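PDB 2Q09: imidazolonepropionase from Unidentified, which catalyses the hydrolytic cleavage of a carbon-nitrogen bond in imidazolone-5-propanoate to give N-formimidoyl-L-glutamate, the third step of histidine degradation. Local coordinates for residues 6-17 and 55-66; 372-380 and 393-402. All blocks are in the same frame, centred on the assembly; numbering follows the deposited sequence.

Contact 1: residues 6-17 and 55-66; sequences ERVWLNVTPATL and HWQDMKGKLVTP
Val8 packs over one face of the Trp56 indole. Followed outward, its CB sits over the centre of the five-membered ring, 3.5 Å from the centroid, in a CH-pi contact; CG1, anti to the backbone N (chi1 173°), leans over the CD2-CE3 side, and CG2 reaches CE2 of Trp56 at 3.4 Å. Leu10 carries the apolar patch on, its CD2 3.8 Å from Trp56 CE3. With an alanine at Trp56 the Val8 methyls and Leu10 CD2 are likely to lose the indole they rest on. The backbones run parallel in two short ladders, Trp9-Leu10 beside Gln57-Asp58 and Thr13-Pro14 beside Leu63-Val64. The first belongs to the small N-terminal sheet with strand 30-35; the second is the start of strand 63-73, which runs on into the amidohydrolase barrel. Between them a type I' turn, Met59 to Lys62, takes up a register shift of two. Asp58 OD1 is gripped from opposite faces of its carboxylate, by Asn11 ND2 at 2.8 Å in a nearly straight bond (171°) and by Lys60 N in an Asx turn. Thr13 OG1 donates to Gly61 O at 2.6 Å. Beyond the turn, Val64 CG1 presses on Pro14 CA at 3.3 Å, tighter than ordinary van der Waals contact.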
# COMPACT_ATOMS: atom_id res chain seq x y z
N GLU A 6 28.16 -12.03 -3.74
CA GLU A 6 28.79 -10.82 -4.28
C GLU A 6 28.93 -9.62 -3.36
O GLU A 6 29.95 -8.93 -3.39
CB GLU A 6 28.08 -10.38 -5.56
CG GLU A 6 26.56 -10.43 -5.52
CD GLU A 6 26.01 -11.73 -6.05
OE1 GLU A 6 26.48 -12.80 -5.61
OE2 GLU A 6 25.10 -11.70 -6.90
N ARG A 7 27.92 -9.36 -2.53
CA ARG A 7 27.96 -8.20 -1.66
C ARG A 7 27.73 -8.59 -0.21
O ARG A 7 26.98 -9.51 0.08
CB ARG A 7 26.90 -7.19 -2.11
CG ARG A 7 26.72 -7.16 -3.64
CD ARG A 7 25.77 -6.06 -4.11
NE ARG A 7 25.74 -5.96 -5.56
CZ ARG A 7 25.21 -6.87 -6.38
NH1 ARG A 7 24.66 -7.96 -5.88
NH2 ARG A 7 25.25 -6.69 -7.69
N VAL A 8 28.40 -7.90 0.71
CA VAL A 8 28.26 -8.19 2.13
C VAL A 8 28.26 -6.93 2.99
O VAL A 8 29.08 -6.03 2.81
CB VAL A 8 29.40 -9.12 2.64
CG1 VAL A 8 29.31 -9.25 4.17
CG2 VAL A 8 29.30 -10.48 2.00
N TRP A 9 27.30 -6.87 3.90
CA TRP A 9 27.15 -5.76 4.83
C TRP A 9 27.60 -6.28 6.19
O TRP A 9 26.94 -7.13 6.78
CB TRP A 9 25.69 -5.30 4.89
CG TRP A 9 25.32 -4.43 3.74
CD1 TRP A 9 25.25 -3.07 3.73
CD2 TRP A 9 25.03 -4.86 2.40
NE1 TRP A 9 24.95 -2.62 2.47
CE2 TRP A 9 24.81 -3.70 1.63
CE3 TRP A 9 24.95 -6.11 1.78
CZ2 TRP A 9 24.51 -3.75 0.27
CZ3 TRP A 9 24.65 -6.16 0.42
CH2 TRP A 9 24.43 -4.99 -0.32
N LEU A 10 28.73 -5.77 6.67
CA LEU A 10 29.26 -6.20 7.96
C LEU A 10 28.74 -5.36 9.12
O LEU A 10 28.41 -4.18 8.96
CB LEU A 10 30.79 -6.14 7.94
CG LEU A 10 31.53 -7.10 7.01
CD1 LEU A 10 33.01 -6.74 7.00
CD2 LEU A 10 31.33 -8.54 7.47
N ASN A 11 28.70 -5.98 10.29
CA ASN A 11 28.26 -5.34 11.51
C ASN A 11 26.92 -4.61 11.44
O ASN A 11 26.85 -3.41 11.73
CB ASN A 11 29.34 -4.38 12.01
CG ASN A 11 30.65 -5.10 12.32
OD1 ASN A 11 30.67 -6.08 13.06
ND2 ASN A 11 31.74 -4.62 11.74
N VAL A 12 25.87 -5.32 11.05
CA VAL A 12 24.55 -4.72 11.01
C VAL A 12 23.76 -5.28 12.19
O VAL A 12 23.91 -6.46 12.53
CB VAL A 12 23.78 -5.07 9.71
CG1 VAL A 12 24.43 -4.38 8.52
CG2 VAL A 12 23.73 -6.56 9.52
N THR A 13 22.96 -4.44 12.84
CA THR A 13 22.12 -4.87 13.95
C THR A 13 20.75 -5.07 13.30
O THR A 13 19.97 -4.13 13.16
CB THR A 13 22.02 -3.79 15.03
OG1 THR A 13 23.34 -3.46 15.50
CG2 THR A 13 21.18 -4.29 16.20
N PRO A 14 20.44 -6.32 12.92
CA PRO A 14 19.19 -6.68 12.26
C PRO A 14 17.89 -6.76 13.05
O PRO A 14 17.80 -7.46 14.05
CB PRO A 14 19.54 -8.03 11.64
CG PRO A 14 20.34 -8.65 12.74
CD PRO A 14 21.27 -7.51 13.16
N ALA A 15 16.91 -6.01 12.57
CA ALA A 15 15.56 -6.04 13.14
C ALA A 15 14.93 -6.87 12.03
O ALA A 15 14.40 -6.32 11.07
CB ALA A 15 14.94 -4.64 13.17
N THR A 16 15.01 -8.19 12.17
CA THR A 16 14.52 -9.10 11.14
C THR A 16 13.04 -9.07 10.87
O THR A 16 12.61 -9.40 9.76
CB THR A 16 14.90 -10.56 11.47
OG1 THR A 16 14.21 -10.99 12.65
CG2 THR A 16 16.42 -10.67 11.72
N LEU A 17 12.25 -8.69 11.87
CA LEU A 17 10.80 -8.68 11.71
C LEU A 17 10.34 -10.08 11.29
O LEU A 17 9.34 -10.24 10.58
CB LEU A 17 10.36 -7.64 10.66
CG LEU A 17 9.99 -6.21 11.11
CD1 LEU A 17 8.77 -6.27 12.04
CD2 LEU A 17 11.18 -5.56 11.85
N HIS A 55 35.63 -4.92 -0.40
CA HIS A 55 34.44 -4.33 -1.01
C HIS A 55 33.27 -4.59 -0.07
O HIS A 55 32.14 -4.17 -0.33
CB HIS A 55 34.18 -4.93 -2.40
CG HIS A 55 33.83 -6.37 -2.38
ND1 HIS A 55 34.73 -7.35 -2.00
CD2 HIS A 55 32.68 -7.02 -2.69
CE1 HIS A 55 34.15 -8.53 -2.08
NE2 HIS A 55 32.90 -8.36 -2.50
N TRP A 56 33.55 -5.30 1.02
CA TRP A 56 32.56 -5.60 2.04
C TRP A 56 32.36 -4.33 2.85
O TRP A 56 33.33 -3.76 3.35
CB TRP A 56 33.04 -6.75 2.93
CG TRP A 56 32.90 -8.10 2.29
CD1 TRP A 56 32.72 -8.37 0.96
CD2 TRP A 56 32.91 -9.37 2.95
NE1 TRP A 56 32.61 -9.72 0.75
CE2 TRP A 56 32.71 -10.36 1.95
CE3 TRP A 56 33.05 -9.77 4.28
CZ2 TRP A 56 32.67 -11.73 2.26
CZ3 TRP A 56 33.00 -11.13 4.58
CH2 TRP A 56 32.80 -12.09 3.57
N GLN A 57 31.12 -3.90 2.99
CA GLN A 57 30.83 -2.67 3.72
C GLN A 57 30.53 -2.84 5.20
O GLN A 57 29.61 -3.56 5.58
CB GLN A 57 29.69 -1.93 3.03
CG GLN A 57 29.99 -1.59 1.59
CD GLN A 57 28.97 -0.65 1.00
OE1 GLN A 57 27.86 -1.05 0.66
NE2 GLN A 57 29.34 0.62 0.88
N ASP A 58 31.31 -2.15 6.03
CA ASP A 58 31.16 -2.20 7.48
C ASP A 58 30.16 -1.14 7.95
O ASP A 58 30.46 0.04 7.94
CB ASP A 58 32.51 -1.94 8.15
CG ASP A 58 32.46 -2.09 9.65
OD1 ASP A 58 31.37 -2.29 10.20
OD2 ASP A 58 33.53 -2.00 10.28
N MSE A 59 28.97 -1.57 8.37
CA MSE A 59 27.96 -0.62 8.82
C MSE A 59 28.18 -0.17 10.26
O MSE A 59 27.44 0.68 10.77
CB MSE A 59 26.57 -1.24 8.66
CG MSE A 59 26.19 -1.48 7.20
SE MSE A 59 26.26 0.15 6.12
CE MSE A 59 27.95 -0.21 5.26
N LYS A 60 29.19 -0.73 10.90
CA LYS A 60 29.54 -0.37 12.27
C LYS A 60 28.41 -0.46 13.29
O LYS A 60 28.28 0.41 14.16
CB LYS A 60 30.13 1.04 12.30
CG LYS A 60 31.30 1.26 11.33
CD LYS A 60 32.02 2.56 11.66
CE LYS A 60 33.12 2.90 10.66
NZ LYS A 60 32.58 3.48 9.40
N GLY A 61 27.59 -1.50 13.19
CA GLY A 61 26.51 -1.67 14.14
C GLY A 61 25.18 -0.99 13.84
O GLY A 61 24.25 -1.14 14.62
N LYS A 62 25.09 -0.25 12.73
CA LYS A 62 23.84 0.44 12.39
C LYS A 62 22.69 -0.54 12.26
O LYS A 62 22.84 -1.67 11.80
CB LYS A 62 23.94 1.19 11.05
CG LYS A 62 25.13 2.10 10.86
CD LYS A 62 25.01 3.43 11.56
CE LYS A 62 25.89 4.46 10.85
NZ LYS A 62 27.26 3.97 10.61
N LEU A 63 21.51 -0.07 12.65
CA LEU A 63 20.29 -0.86 12.58
C LEU A 63 19.89 -1.13 11.12
O LEU A 63 19.96 -0.24 10.27
CB LEU A 63 19.16 -0.09 13.26
CG LEU A 63 17.73 -0.56 13.01
CD1 LEU A 63 17.47 -1.87 13.75
CD2 LEU A 63 16.76 0.54 13.50
N VAL A 64 19.48 -2.36 10.84
CA VAL A 64 19.02 -2.71 9.50
C VAL A 64 17.64 -3.33 9.61
O VAL A 64 17.37 -4.10 10.53
CB VAL A 64 20.00 -3.67 8.78
CG1 VAL A 64 20.16 -4.96 9.58
CG2 VAL A 64 19.50 -3.98 7.39
N THR A 65 16.76 -2.99 8.68
CA THR A 65 15.40 -3.51 8.68
C THR A 65 15.00 -3.83 7.24
O THR A 65 15.67 -3.45 6.30
CB THR A 65 14.37 -2.47 9.17
OG1 THR A 65 14.22 -1.45 8.18
CG2 THR A 65 14.83 -1.83 10.47
N PRO A 66 13.89 -4.55 7.06
CA PRO A 66 13.43 -4.87 5.71
C PRO A 66 12.98 -3.54 5.10
O PRO A 66 12.76 -2.57 5.85
CB PRO A 66 12.22 -5.76 5.94
CG PRO A 66 12.53 -6.43 7.26
CD PRO A 66 13.09 -5.26 8.07
O HOH W 1 29.97 -5.60 -0.55

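Contact 2: residues 372-380 and 393-402; sequences LADFLVWNC and DQLVSRVVNG
A classic beta bulge interrupts this antiparallel pair: Val396 and Ser397 both face Val377, whose carbonyl O accepts from Val396 N at 2.7 Å and, in its plane on a lone pair, from Ser397 N at 3.2 Å. On one side of the bulge Phe375 pairs with Val399 through two backbone bonds. Phe375 CG stands between its backbone N and carbonyl carbon (chi1 58°), and the ring turns a face to Val399, whose CB sits over its centre, 3.8 Å from the centroid. CG1 and CG2 of Val399 spread toward CE2 and CE1 of the ring. Strand 375-378 lies between strands 63-73 and 395-400, in the small beta domain that the N- and C-terminal parts of the chain build beside the TIM barrel, as in other amidohydrolases; the Phe375 and Trp9 rings meet edge-to-face (T-shaped). Past the bulge, Leu395 CD2 sits over one face of the Trp378 indole, 3.6 Å from the six-membered ring centroid, while Trp378 NE1 is hydrogen-bonded to Thr65 OG1. At the other end Asp374 OD1 accepts from Asn401 N at 2.7 Å, nearly straight (169°), and OD2 of the same carboxylate makes a salt bridge with Arg168. Waters bridge Asn379 to Gln394 and Asp393.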
# COMPACT_ATOMS: atom_id res chain seq x y z
N LEU A 372 13.98 -11.83 -0.91
CA LEU A 372 14.60 -10.75 -1.68
C LEU A 372 15.39 -9.80 -0.80
O LEU A 372 15.01 -9.52 0.34
CB LEU A 372 13.54 -10.00 -2.48
CG LEU A 372 12.86 -10.84 -3.57
CD1 LEU A 372 11.61 -10.13 -4.09
CD2 LEU A 372 13.85 -11.11 -4.71
N ALA A 373 16.50 -9.29 -1.34
CA ALA A 373 17.37 -8.39 -0.60
C ALA A 373 16.90 -6.93 -0.64
O ALA A 373 17.56 -6.08 -1.24
CB ALA A 373 18.80 -8.50 -1.12
N ASP A 374 15.77 -6.68 0.00
CA ASP A 374 15.20 -5.33 0.09
C ASP A 374 15.33 -4.95 1.56
O ASP A 374 14.51 -5.35 2.39
CB ASP A 374 13.73 -5.34 -0.32
CG ASP A 374 13.54 -5.46 -1.82
OD1 ASP A 374 14.53 -5.77 -2.53
OD2 ASP A 374 12.40 -5.26 -2.29
N PHE A 375 16.37 -4.19 1.89
CA PHE A 375 16.57 -3.80 3.27
C PHE A 375 17.10 -2.39 3.41
O PHE A 375 17.55 -1.77 2.42
CB PHE A 375 17.48 -4.81 3.98
CG PHE A 375 18.83 -4.97 3.34
CD1 PHE A 375 19.88 -4.12 3.65
CD2 PHE A 375 19.05 -6.00 2.43
CE1 PHE A 375 21.14 -4.30 3.08
CE2 PHE A 375 20.30 -6.19 1.85
CZ PHE A 375 21.35 -5.34 2.17
N LEU A 376 17.07 -1.87 4.63
CA LEU A 376 17.50 -0.51 4.90
C LEU A 376 18.46 -0.40 6.08
O LEU A 376 18.28 -1.07 7.09
CB LEU A 376 16.28 0.35 5.22
CG LEU A 376 15.04 0.18 4.33
CD1 LEU A 376 13.86 0.88 4.96
CD2 LEU A 376 15.34 0.74 2.93
N VAL A 377 19.46 0.46 5.95
CA VAL A 377 20.41 0.70 7.03
C VAL A 377 20.10 2.11 7.51
O VAL A 377 20.22 3.07 6.75
CB VAL A 377 21.87 0.64 6.55
CG1 VAL A 377 22.80 1.01 7.70
CG2 VAL A 377 22.19 -0.75 6.03
N TRP A 378 19.71 2.22 8.78
CA TRP A 378 19.35 3.52 9.34
C TRP A 378 20.41 4.13 10.22
O TRP A 378 21.34 3.45 10.66
CB TRP A 378 18.08 3.39 10.18
CG TRP A 378 16.92 2.81 9.46
CD1 TRP A 378 16.60 1.48 9.33
CD2 TRP A 378 15.87 3.54 8.82
NE1 TRP A 378 15.41 1.34 8.65
CE2 TRP A 378 14.94 2.59 8.32
CE3 TRP A 378 15.62 4.90 8.60
CZ2 TRP A 378 13.77 2.96 7.64
CZ3 TRP A 378 14.45 5.28 7.93
CH2 TRP A 378 13.55 4.31 7.45
N ASN A 379 20.28 5.43 10.50
CA ASN A 379 21.22 6.09 11.38
C ASN A 379 20.59 6.25 12.76
O ASN A 379 21.21 6.82 13.66
CB ASN A 379 21.67 7.44 10.80
CG ASN A 379 20.54 8.43 10.67
OD1 ASN A 379 19.38 8.13 10.98
ND2 ASN A 379 20.86 9.63 10.20
N CYS A 380 19.36 5.76 12.93
CA CYS A 380 18.72 5.85 14.23
C CYS A 380 18.96 4.54 14.99
O CYS A 380 19.17 3.48 14.40
CB CYS A 380 17.22 6.17 14.11
SG CYS A 380 16.27 5.13 13.00
N ASP A 393 15.16 12.62 6.95
CA ASP A 393 15.85 11.60 6.16
C ASP A 393 16.84 10.91 7.10
O ASP A 393 17.70 11.55 7.68
CB ASP A 393 16.62 12.24 4.99
CG ASP A 393 15.71 12.74 3.88
OD1 ASP A 393 14.48 12.50 3.95
OD2 ASP A 393 16.23 13.37 2.94
N GLN A 394 16.70 9.60 7.24
CA GLN A 394 17.55 8.84 8.15
C GLN A 394 18.20 7.60 7.54
O GLN A 394 18.81 6.80 8.24
CB GLN A 394 16.74 8.43 9.38
CG GLN A 394 16.17 9.60 10.16
CD GLN A 394 15.12 9.17 11.16
OE1 GLN A 394 13.99 8.84 10.79
NE2 GLN A 394 15.49 9.15 12.44
N LEU A 395 18.06 7.45 6.22
CA LEU A 395 18.64 6.30 5.55
C LEU A 395 20.13 6.47 5.29
O LEU A 395 20.57 7.51 4.82
CB LEU A 395 17.94 6.03 4.22
CG LEU A 395 16.49 5.54 4.31
CD1 LEU A 395 15.92 5.45 2.90
CD2 LEU A 395 16.45 4.20 5.01
N VAL A 396 20.90 5.44 5.61
CA VAL A 396 22.34 5.46 5.38
C VAL A 396 22.55 4.60 4.13
O VAL A 396 23.48 4.83 3.35
CB VAL A 396 23.11 4.83 6.56
CG1 VAL A 396 24.51 4.46 6.14
CG2 VAL A 396 23.16 5.82 7.73
N SER A 397 21.66 3.64 3.95
CA SER A 397 21.74 2.74 2.80
C SER A 397 20.34 2.19 2.51
O SER A 397 19.61 1.82 3.42
CB SER A 397 22.71 1.59 3.10
OG SER A 397 22.81 0.69 2.01
N ARG A 398 19.98 2.16 1.23
CA ARG A 398 18.67 1.66 0.81
C ARG A 398 18.93 0.64 -0.28
O ARG A 398 19.25 0.99 -1.41
CB ARG A 398 17.79 2.80 0.29
CG ARG A 398 16.42 2.35 -0.23
CD ARG A 398 15.56 3.56 -0.63
NE ARG A 398 14.30 3.14 -1.23
CZ ARG A 398 14.16 2.73 -2.48
NH1 ARG A 398 15.22 2.67 -3.29
NH2 ARG A 398 12.98 2.34 -2.92
N VAL A 399 18.78 -0.64 0.07
CA VAL A 399 19.03 -1.73 -0.86
C VAL A 399 17.77 -2.38 -1.40
O VAL A 399 16.89 -2.78 -0.63
CB VAL A 399 19.90 -2.80 -0.18
CG1 VAL A 399 20.10 -3.99 -1.11
CG2 VAL A 399 21.24 -2.21 0.21
N VAL A 400 17.70 -2.49 -2.72
CA VAL A 400 16.57 -3.11 -3.39
C VAL A 400 17.13 -4.15 -4.36
O VAL A 400 17.97 -3.85 -5.20
CB VAL A 400 15.73 -2.05 -4.16
CG1 VAL A 400 14.62 -2.73 -4.93
CG2 VAL A 400 15.17 -1.03 -3.17
N ASN A 401 16.66 -5.39 -4.21
CA ASN A 401 17.11 -6.50 -5.03
C ASN A 401 18.62 -6.67 -4.94
O ASN A 401 19.28 -7.03 -5.91
CB ASN A 401 16.70 -6.32 -6.49
CG ASN A 401 16.61 -7.64 -7.24
OD1 ASN A 401 17.37 -7.89 -8.18
ND2 ASN A 401 15.69 -8.49 -6.81
N GLY A 402 19.16 -6.40 -3.75
CA GLY A 402 20.58 -6.54 -3.53
C GLY A 402 21.47 -5.41 -4.00
O GLY A 402 22.69 -5.49 -3.88
O HOH W 2 18.34 9.86 13.31
O HOH W 3 19.48 12.02 9.80

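Contacts 1 and 2 lie about 9 Å apart, centre to centre, and meet directly, because strand 63-73, begun in contact 1, is the neighbour of strand 375-378 in contact 2. Leu376 N is 2.7 Å from Thr65 O and Trp378 N is 2.9 Å from Leu63 O, both probable hydrogen bonds, and Val64 CG2 packs on Leu376 O. Near the ends of the segments, Arg7 CD packs against Gly402 O at 3.1 Å. In sequence the two follow one another, 6-17 with 55-66 closing before 372-380 with 393-402 opens. Neither reaches the inhibitor or the iron, yet strand 63-73 runs on from contact 1 to His72, an iron ligand.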